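PDB 3BJK: acyl-CoA thioester hydrolase HI0827 from Haemophilus influenzae Rd KW20, which hydrolyses the thioester bond of a broad range of acyl-coenzyme A substrates, working as a hexamer built as a trimer of hotdog-fold dimers. Local coordinates for residues W37-S40 and Q41-M44; A47-A50 and K51-A54; V100-V103 and A104-P107. The protein carries 1 engineered substitution. One frame throughout, in Å; residues are numbered along the deposited sequence.

Contact 1 (W37-S40 and Q41-M44); sequences WIMS and QMAM. Engineered in segment 41-44: A43 (natural residue Asp).
W37 to M44 form two turns of one continuous helix, and four i to i+4 hydrogen bonds tie W37-S40 to Q41-M44: Q41 N to W37 O, M42 N to I38 O, A43 N to M39 O and M44 N to S40 O, all between 2.8 and 3.0 Å. On this scaffold the side chains meet one turn apart. The clearest pair is Q41 with W37. The indole swings along the helix because its CG stands anti to the backbone N (chi1 178°), and Q41 CG settles over the face of its six-membered ring, 3.6 Å from the centroid and only 7° off the normal, a CH-pi contact. A bend at chi2 of Q41 then lays the amide almost parallel to the indole, the two planes 10° apart, with CD 3.7 Å from W37 CZ2. L18 and T20 of strand 15-21 pack against Q41 from beyond the helix. Another flank of the helix is apolar. M42 runs beside I38 in the same direction and folds back at its last torsion, so that CE comes 4.2 Å from I38 CG2 and 4.4 Å from M39 CG; T115, A117 and F119 of strand 111-123 receive the same methionine. S40 turns its OG back beside its own backbone N and donates to the carbonyl of G36, one turn earlier. A43, an engineered alanine replacing the natural aspartate, rests its CB 3.3 Å from M39 O and packs on M39 of a second subunit, while M39 itself touches A43 of that subunit. A long central helix with an antiparallel sheet wrapped against it is the defining feature of the hotdog fold, and this portion also lies at the interface with the second subunit.

Contact 2 (A47-A50 and K51-A54); sequences AILA and KEIA. With EDO (1,2-ethanediol), chain S.
E52 runs alongside I48, one turn earlier on the helix, and holds its carboxylate out to a bound 1,2-ethanediol, which grips it with both hydroxyls: EDO O2 donates to E52 OE1 and EDO O1 to E52 OE2, each at 2.9 Å. The same OE2 forms salt bridges with K101 NZ and R19 NH2 of a third subunit, and the diol, probably acquired from the crystallisation liquor, is itself hydrogen-bonded to R19 NH1 of that subunit. The backbone carries the regular helical ladder, in which K51 N, E52 N, I53 N and A54 N bond to the carbonyls of A47, I48, L49 and A50. The ladder is finished from outside, where N138 and R131 donate to the carbonyl oxygens of I53 and A54. Side chains then fill in around the polar centre. I48 CG2 sits 4.0 Å from E52 OE2, and L49 crosses the glutamate at about a right angle, bringing CD2 to 3.6 Å from E52 OE1. The same L49 methyl meets I53 CD1 at 3.8 Å, joining the acidic flank to an apolar one that continues onto L141 and A144 of helix 139-148. Extended beyond CG, the K51 chain passes close over A47 O, its CG 3.1 Å away, and places CE 4.2 Å from A47 CB. A50 and A54 lie against I92 of strand 91-101, seating the helix on the sheet. The salt bridges from K101 and R19 of the third subunit would be expected to favour the ionised form of this buried carboxylate and probably offset its charge, although E140 of the same chain also lies against it. The chemistry is thus that of an ionic joint across a subunit interface, edged by hydrocarbon.

Contact 3 (V100-V103 and A104-P107); sequences VKKV and ASEP
K102 runs past P107 O and S105 OG in the hairpin connection between the antiparallel strands 91-101 and 111-123 of the hotdog sheet. The meeting is made chiefly by its hydrocarbon part. K102 CB lies 3.2 Å from P107 O at the start of the side chain, and further out CD and CE pass S105 OG at 3.3 and 3.2 Å. With bends at chi2 (-54°) and chi3 the chain rises steeply out of the plane of the turn. Its ammonium end is anchored beyond the loop, where NZ makes a salt bridge with D76. On the returning limb, the peptide bond between E106 and P107 is cis and probably helps turn the chain back, and the K102 backbone pairs with G109 and E110, so backbone bonds close the loop at its base. V103 and A104 follow K102 in the loop, their side chains only loosely together, with CG2 of V103 4.4 Å from CB of A104. A third subunit packs there, its K51 against V103 and its R57 against A104. V77 of strand 77-87 supports V103 from within the chain. S105 O, 3.6 Å from K102 CB, is buried here and has no hydrogen-bonding partner in the model.

Followed from the N terminus, the three contacts come strictly in series, none nesting in or crossing another, and none closes a long loop. Contacts 1 and 2 are successive pieces of helix 35-54, their centres 15 Å apart; being helical, they close turns. After strands 58-68 and 77-87 the chain reaches contact 3, a local turn at the end of strand 91-101, in the connection that goes on to strand 111-123. Within one chain, contacts 2 and 3 lie on opposite sides of its centre, their nearest atoms about 17 Å apart. The assembly brings such regions together: each touches a third subunit, so the far end of the helix meets a neighbour's strand end and hairpin.

Contact 1 (W37-S40 and Q41-M44)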
ATOM      1  N   TRP C  37      -6.564  -1.093  10.487  1.00 31.44           N
ATOM      2  CA  TRP C  37      -7.349  -1.162   9.266  1.00 30.72           C
ATOM      3  C   TRP C  37      -8.825  -1.033   9.639  1.00 30.80           C
ATOM      4  O   TRP C  37      -9.557  -0.349   8.940  1.00 29.78           O
ATOM      5  CB  TRP C  37      -7.062  -2.463   8.492  1.00 31.36           C
ATOM      6  CG  TRP C  37      -7.891  -2.628   7.219  1.00 32.37           C
ATOM      7  CD1 TRP C  37      -7.592  -2.160   5.992  1.00 30.98           C
ATOM      8  CD2 TRP C  37      -9.196  -3.285   7.100  1.00 30.43           C
ATOM      9  NE1 TRP C  37      -8.594  -2.494   5.100  1.00 31.69           N
ATOM     10  CE2 TRP C  37      -9.568  -3.216   5.748  1.00 29.64           C
ATOM     11  CE3 TRP C  37     -10.047  -3.941   8.004  1.00 31.29           C
ATOM     12  CZ2 TRP C  37     -10.770  -3.752   5.262  1.00 32.89           C
ATOM     13  CZ3 TRP C  37     -11.216  -4.515   7.525  1.00 31.54           C
ATOM     14  CH2 TRP C  37     -11.574  -4.418   6.146  1.00 31.63           C
ATOM     15  N   ILE C  38      -9.245  -1.714  10.706  1.00 31.10           N
ATOM     16  CA  ILE C  38     -10.653  -1.683  11.163  1.00 32.18           C
ATOM     17  C   ILE C  38     -11.037  -0.231  11.524  1.00 33.34           C
ATOM     18  O   ILE C  38     -12.047   0.280  11.076  1.00 31.81           O
ATOM     19  CB  ILE C  38     -10.941  -2.655  12.388  1.00 31.79           C
ATOM     20  CG1 ILE C  38     -10.532  -4.091  12.055  1.00 33.22           C
ATOM     21  CG2 ILE C  38     -12.418  -2.553  12.824  1.00 31.54           C
ATOM     22  CD1 ILE C  38     -10.606  -5.104  13.218  1.00 33.21           C
ATOM     23  N   MET C  39     -10.187   0.424  12.323  1.00 33.57           N
ATOM     24  CA  MET C  39     -10.388   1.842  12.687  1.00 33.80           C
ATOM     25  C   MET C  39     -10.540   2.769  11.480  1.00 32.24           C
ATOM     26  O   MET C  39     -11.422   3.673  11.492  1.00 31.37           O
ATOM     27  CB  MET C  39      -9.227   2.308  13.565  1.00 34.12           C
ATOM     28  CG  MET C  39      -9.178   1.597  14.913  1.00 34.02           C
ATOM     29  SD  MET C  39      -8.032   2.332  16.109  1.00 35.68           S
ATOM     30  CE  MET C  39      -6.528   1.737  15.606  1.00 32.95           C
ATOM     31  N   SER C  40      -9.689   2.564  10.459  1.00 32.23           N
ATOM     32  CA  SER C  40      -9.726   3.313   9.204  1.00 32.82           C
ATOM     33  C   SER C  40     -11.021   3.111   8.466  1.00 32.57           C
ATOM     34  O   SER C  40     -11.597   4.094   7.966  1.00 31.43           O
ATOM     35  CB  SER C  40      -8.579   2.919   8.278  1.00 32.58           C
ATOM     36  OG  SER C  40      -7.358   3.278   8.838  1.00 37.92           O
ATOM     37  N   GLN C  41     -11.494   1.848   8.399  1.00 32.06           N
ATOM     38  CA  GLN C  41     -12.800   1.530   7.760  1.00 31.59           C
ATOM     39  C   GLN C  41     -13.927   2.264   8.496  1.00 31.11           C
ATOM     40  O   GLN C  41     -14.763   2.904   7.888  1.00 31.73           O
ATOM     41  CB  GLN C  41     -13.073  -0.002   7.784  1.00 31.81           C
ATOM     42  CG  GLN C  41     -12.251  -0.765   6.844  1.00 33.60           C
ATOM     43  CD  GLN C  41     -12.568  -0.480   5.377  1.00 36.65           C
ATOM     44  OE1 GLN C  41     -11.736   0.041   4.712  1.00 37.14           O
ATOM     45  NE2 GLN C  41     -13.802  -0.763   4.901  1.00 37.47           N
ATOM     46  N   MET C  42     -13.942   2.192   9.821  1.00 31.91           N
ATOM     47  CA  MET C  42     -14.949   2.924  10.636  1.00 32.49           C
ATOM     48  C   MET C  42     -14.881   4.404  10.390  1.00 32.33           C
ATOM     49  O   MET C  42     -15.907   5.014  10.202  1.00 32.55           O
ATOM     50  CB  MET C  42     -14.791   2.632  12.118  1.00 31.73           C
ATOM     51  CG  MET C  42     -15.069   1.141  12.496  1.00 33.40           C
ATOM     52  SD  MET C  42     -15.228   0.848  14.266  1.00 36.94           S
ATOM     53  CE  MET C  42     -13.542   0.981  14.763  1.00 39.70           C
ATOM     54  N   ALA C  43     -13.656   4.952  10.335  1.00 33.14           N
ATOM     55  CA  ALA C  43     -13.435   6.370  10.067  1.00 33.33           C
ATOM     56  C   ALA C  43     -13.966   6.839   8.707  1.00 34.22           C
ATOM     57  O   ALA C  43     -14.634   7.937   8.590  1.00 33.12           O
ATOM     58  CB  ALA C  43     -11.970   6.667  10.147  1.00 33.39           C
ATOM     59  N   MET C  44     -13.637   6.059   7.677  1.00 32.45           N
ATOM     60  CA  MET C  44     -14.060   6.346   6.336  1.00 34.12           C
ATOM     61  C   MET C  44     -15.571   6.241   6.192  1.00 31.83           C
ATOM     62  O   MET C  44     -16.220   7.158   5.628  1.00 29.79           O
ATOM     63  CB  MET C  44     -13.345   5.395   5.389  1.00 34.48           C
ATOM     64  CG  MET C  44     -13.829   5.350   3.990  1.00 36.84           C
ATOM     65  SD  MET C  44     -12.657   4.484   2.908  1.00 43.57           S
ATOM     66  CE  MET C  44     -11.097   4.907   3.539  1.00 39.38           C
TER

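Contact 2 (A47-A50 and K51-A54)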
ATOM      1  N   ALA C  47     -17.443   8.957   8.213  1.00 31.07           N
ATOM      2  CA  ALA C  47     -17.270  10.242   7.499  1.00 30.76           C
ATOM      3  C   ALA C  47     -18.170  10.411   6.307  1.00 29.40           C
ATOM      4  O   ALA C  47     -18.635  11.564   6.038  1.00 28.53           O
ATOM      5  CB  ALA C  47     -15.842  10.397   7.059  1.00 31.48           C
ATOM      6  N   ILE C  48     -18.432   9.332   5.589  1.00 28.80           N
ATOM      7  CA  ILE C  48     -19.359   9.363   4.434  1.00 28.73           C
ATOM      8  C   ILE C  48     -20.735   9.871   4.912  1.00 28.41           C
ATOM      9  O   ILE C  48     -21.310  10.751   4.320  1.00 28.72           O
ATOM     10  CB  ILE C  48     -19.503   7.974   3.731  1.00 28.69           C
ATOM     11  CG1 ILE C  48     -18.219   7.604   2.950  1.00 28.55           C
ATOM     12  CG2 ILE C  48     -20.668   7.979   2.749  1.00 29.55           C
ATOM     13  CD1 ILE C  48     -18.189   6.155   2.351  1.00 30.01           C
ATOM     14  N   LEU C  49     -21.241   9.262   5.975  1.00 28.85           N
ATOM     15  CA  LEU C  49     -22.538   9.603   6.540  1.00 29.34           C
ATOM     16  C   LEU C  49     -22.542  11.072   7.083  1.00 28.86           C
ATOM     17  O   LEU C  49     -23.469  11.845   6.826  1.00 28.29           O
ATOM     18  CB  LEU C  49     -22.909   8.623   7.625  1.00 30.08           C
ATOM     19  CG  LEU C  49     -24.432   8.390   7.898  1.00 32.11           C
ATOM     20  CD1 LEU C  49     -24.687   8.177   9.339  1.00 32.16           C
ATOM     21  CD2 LEU C  49     -25.422   9.396   7.300  1.00 31.86           C
ATOM     22  N   ALA C  50     -21.469  11.453   7.769  1.00 28.45           N
ATOM     23  CA  ALA C  50     -21.303  12.857   8.158  1.00 28.76           C
ATOM     24  C   ALA C  50     -21.295  13.793   6.960  1.00 28.69           C
ATOM     25  O   ALA C  50     -21.962  14.817   7.008  1.00 27.50           O
ATOM     26  CB  ALA C  50     -20.061  13.067   8.976  1.00 28.37           C
ATOM     27  N   LYS C  51     -20.554  13.491   5.895  1.00 27.80           N
ATOM     28  CA  LYS C  51     -20.558  14.393   4.764  1.00 28.79           C
ATOM     29  C   LYS C  51     -21.945  14.479   4.126  1.00 27.73           C
ATOM     30  O   LYS C  51     -22.316  15.511   3.615  1.00 26.39           O
ATOM     31  CB  LYS C  51     -19.539  13.949   3.703  1.00 29.76           C
ATOM     32  CG  LYS C  51     -18.130  14.032   4.185  1.00 29.54           C
ATOM     33  CD  LYS C  51     -17.231  13.359   3.267  1.00 35.04           C
ATOM     34  CE  LYS C  51     -15.887  13.061   3.854  1.00 37.52           C
ATOM     35  NZ  LYS C  51     -15.351  11.932   3.070  1.00 38.22           N
ATOM     36  N   GLU C  52     -22.669  13.349   4.114  1.00 27.55           N
ATOM     37  CA  GLU C  52     -24.006  13.314   3.553  1.00 27.80           C
ATOM     38  C   GLU C  52     -24.926  14.334   4.309  1.00 27.88           C
ATOM     39  O   GLU C  52     -25.586  15.170   3.712  1.00 28.23           O
ATOM     40  CB  GLU C  52     -24.570  11.891   3.570  1.00 26.90           C
ATOM     41  CG  GLU C  52     -24.085  11.008   2.410  1.00 28.37           C
ATOM     42  CD  GLU C  52     -24.405   9.520   2.607  1.00 28.89           C
ATOM     43  OE1 GLU C  52     -24.614   9.059   3.768  1.00 31.73           O
ATOM     44  OE2 GLU C  52     -24.427   8.813   1.585  1.00 30.07           O
ATOM     45  N   ILE C  53     -24.884  14.264   5.623  1.00 28.38           N
ATOM     46  CA  ILE C  53     -25.676  15.088   6.525  1.00 27.70           C
ATOM     47  C   ILE C  53     -25.224  16.552   6.474  1.00 28.42           C
ATOM     48  O   ILE C  53     -26.051  17.454   6.444  1.00 27.54           O
ATOM     49  CB  ILE C  53     -25.580  14.511   7.987  1.00 27.93           C
ATOM     50  CG1 ILE C  53     -26.292  13.152   8.041  1.00 27.06           C
ATOM     51  CG2 ILE C  53     -26.124  15.505   9.087  1.00 28.49           C
ATOM     52  CD1 ILE C  53     -26.127  12.482   9.340  1.00 29.03           C
ATOM     53  N   ALA C  54     -23.914  16.754   6.464  1.00 29.58           N
ATOM     54  CA  ALA C  54     -23.312  18.090   6.481  1.00 29.83           C
ATOM     55  C   ALA C  54     -23.380  18.794   5.140  1.00 30.18           C
ATOM     56  O   ALA C  54     -23.150  20.010   5.079  1.00 30.11           O
ATOM     57  CB  ALA C  54     -21.829  17.987   6.938  1.00 30.37           C
TER
HETATM   58  C1  EDO S 155     -25.994   5.543   2.959  1.00 37.13           C
HETATM   59  O1  EDO S 155     -26.367   6.848   2.456  1.00 36.57           O
HETATM   60  C2  EDO S 155     -25.208   5.654   4.270  1.00 37.70           C
HETATM   61  O2  EDO S 155     -23.938   6.296   4.145  1.00 35.47           O

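Contact 3 (V100-V103 and A104-P107)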
ATOM      1  N   VAL C 100     -19.172  -8.654  10.334  1.00 30.75           N
ATOM      2  CA  VAL C 100     -18.591  -9.615   9.397  1.00 31.91           C
ATOM      3  C   VAL C 100     -19.659 -10.618   8.934  1.00 30.13           C
ATOM      4  O   VAL C 100     -20.588 -10.976   9.676  1.00 30.62           O
ATOM      5  CB  VAL C 100     -17.400 -10.372  10.082  1.00 30.51           C
ATOM      6  CG1 VAL C 100     -17.152 -11.707   9.507  1.00 36.60           C
ATOM      7  CG2 VAL C 100     -16.121  -9.497  10.095  1.00 32.74           C
ATOM      8  N   LYS C 101     -19.503 -11.065   7.691  1.00 30.37           N
ATOM      9  CA  LYS C 101     -20.236 -12.211   7.133  1.00 30.31           C
ATOM     10  C   LYS C 101     -19.253 -13.254   6.582  1.00 30.76           C
ATOM     11  O   LYS C 101     -18.367 -12.909   5.779  1.00 28.64           O
ATOM     12  CB  LYS C 101     -21.175 -11.722   6.018  1.00 30.62           C
ATOM     13  CG  LYS C 101     -22.079 -12.791   5.375  1.00 30.32           C
ATOM     14  CD  LYS C 101     -22.865 -12.169   4.193  1.00 32.29           C
ATOM     15  CE  LYS C 101     -23.851 -13.069   3.582  1.00 33.32           C
ATOM     16  NZ  LYS C 101     -24.688 -12.434   2.515  1.00 34.94           N
ATOM     17  N   LYS C 102     -19.407 -14.505   7.029  1.00 31.48           N
ATOM     18  CA  LYS C 102     -18.633 -15.642   6.536  1.00 33.20           C
ATOM     19  C   LYS C 102     -19.277 -16.144   5.240  1.00 33.96           C
ATOM     20  O   LYS C 102     -20.392 -16.677   5.255  1.00 33.96           O
ATOM     21  CB  LYS C 102     -18.655 -16.830   7.527  1.00 33.98           C
ATOM     22  CG  LYS C 102     -18.216 -16.543   8.952  1.00 36.52           C
ATOM     23  CD  LYS C 102     -16.872 -15.912   8.970  1.00 40.04           C
ATOM     24  CE  LYS C 102     -15.977 -16.492  10.056  1.00 42.66           C
ATOM     25  NZ  LYS C 102     -14.601 -15.887   9.953  1.00 42.61           N
ATOM     26  N   VAL C 103     -18.551 -15.998   4.138  1.00 35.60           N
ATOM     27  CA  VAL C 103     -19.020 -16.440   2.798  1.00 36.94           C
ATOM     28  C   VAL C 103     -18.171 -17.567   2.211  1.00 38.89           C
ATOM     29  O   VAL C 103     -18.671 -18.342   1.372  1.00 38.65           O
ATOM     30  CB  VAL C 103     -19.076 -15.256   1.787  1.00 37.07           C
ATOM     31  CG1 VAL C 103     -20.027 -14.162   2.293  1.00 36.35           C
ATOM     32  CG2 VAL C 103     -17.676 -14.641   1.565  1.00 36.63           C
ATOM     33  N   ALA C 104     -16.901 -17.653   2.627  1.00 41.09           N
ATOM     34  CA  ALA C 104     -15.986 -18.713   2.148  1.00 43.56           C
ATOM     35  C   ALA C 104     -15.117 -19.328   3.252  1.00 45.58           C
ATOM     36  O   ALA C 104     -14.147 -20.042   2.958  1.00 46.61           O
ATOM     37  CB  ALA C 104     -15.104 -18.199   1.017  1.00 43.79           C
ATOM     38  N   SER C 105     -15.484 -19.073   4.507  1.00 47.29           N
ATOM     39  CA  SER C 105     -14.943 -19.773   5.669  1.00 48.26           C
ATOM     40  C   SER C 105     -16.128 -20.303   6.461  1.00 48.49           C
ATOM     41  O   SER C 105     -17.253 -19.888   6.227  1.00 48.86           O
ATOM     42  CB  SER C 105     -14.169 -18.809   6.543  1.00 48.66           C
ATOM     43  OG  SER C 105     -15.028 -18.288   7.543  1.00 50.64           O
ATOM     44  N   GLU C 106     -15.883 -21.215   7.400  1.00 49.25           N
ATOM     45  CA  GLU C 106     -16.967 -21.844   8.155  1.00 49.09           C
ATOM     46  C   GLU C 106     -17.224 -21.120   9.475  1.00 49.19           C
ATOM     47  O   GLU C 106     -16.293 -20.564  10.074  1.00 49.20           O
ATOM     48  CB  GLU C 106     -16.664 -23.327   8.400  1.00 49.69           C
ATOM     49  CG  GLU C 106     -16.664 -24.156   7.131  1.00 50.01           C
ATOM     50  CD  GLU C 106     -18.071 -24.492   6.626  1.00 52.59           C
ATOM     51  OE1 GLU C 106     -19.028 -23.753   6.954  1.00 53.93           O
ATOM     52  OE2 GLU C 106     -18.223 -25.512   5.906  1.00 53.22           O
ATOM     53  N   PRO C 107     -18.495 -21.076   9.917  1.00 48.87           N
ATOM     54  CA  PRO C 107     -19.705 -21.564   9.262  1.00 48.43           C
ATOM     55  C   PRO C 107     -20.224 -20.505   8.302  1.00 47.86           C
ATOM     56  O   PRO C 107     -20.253 -19.309   8.641  1.00 47.25           O
ATOM     57  CB  PRO C 107     -20.676 -21.788  10.420  1.00 48.66           C
ATOM     58  CG  PRO C 107     -20.239 -20.797  11.462  1.00 49.03           C
ATOM     59  CD  PRO C 107     -18.799 -20.426  11.203  1.00 49.26           C
TER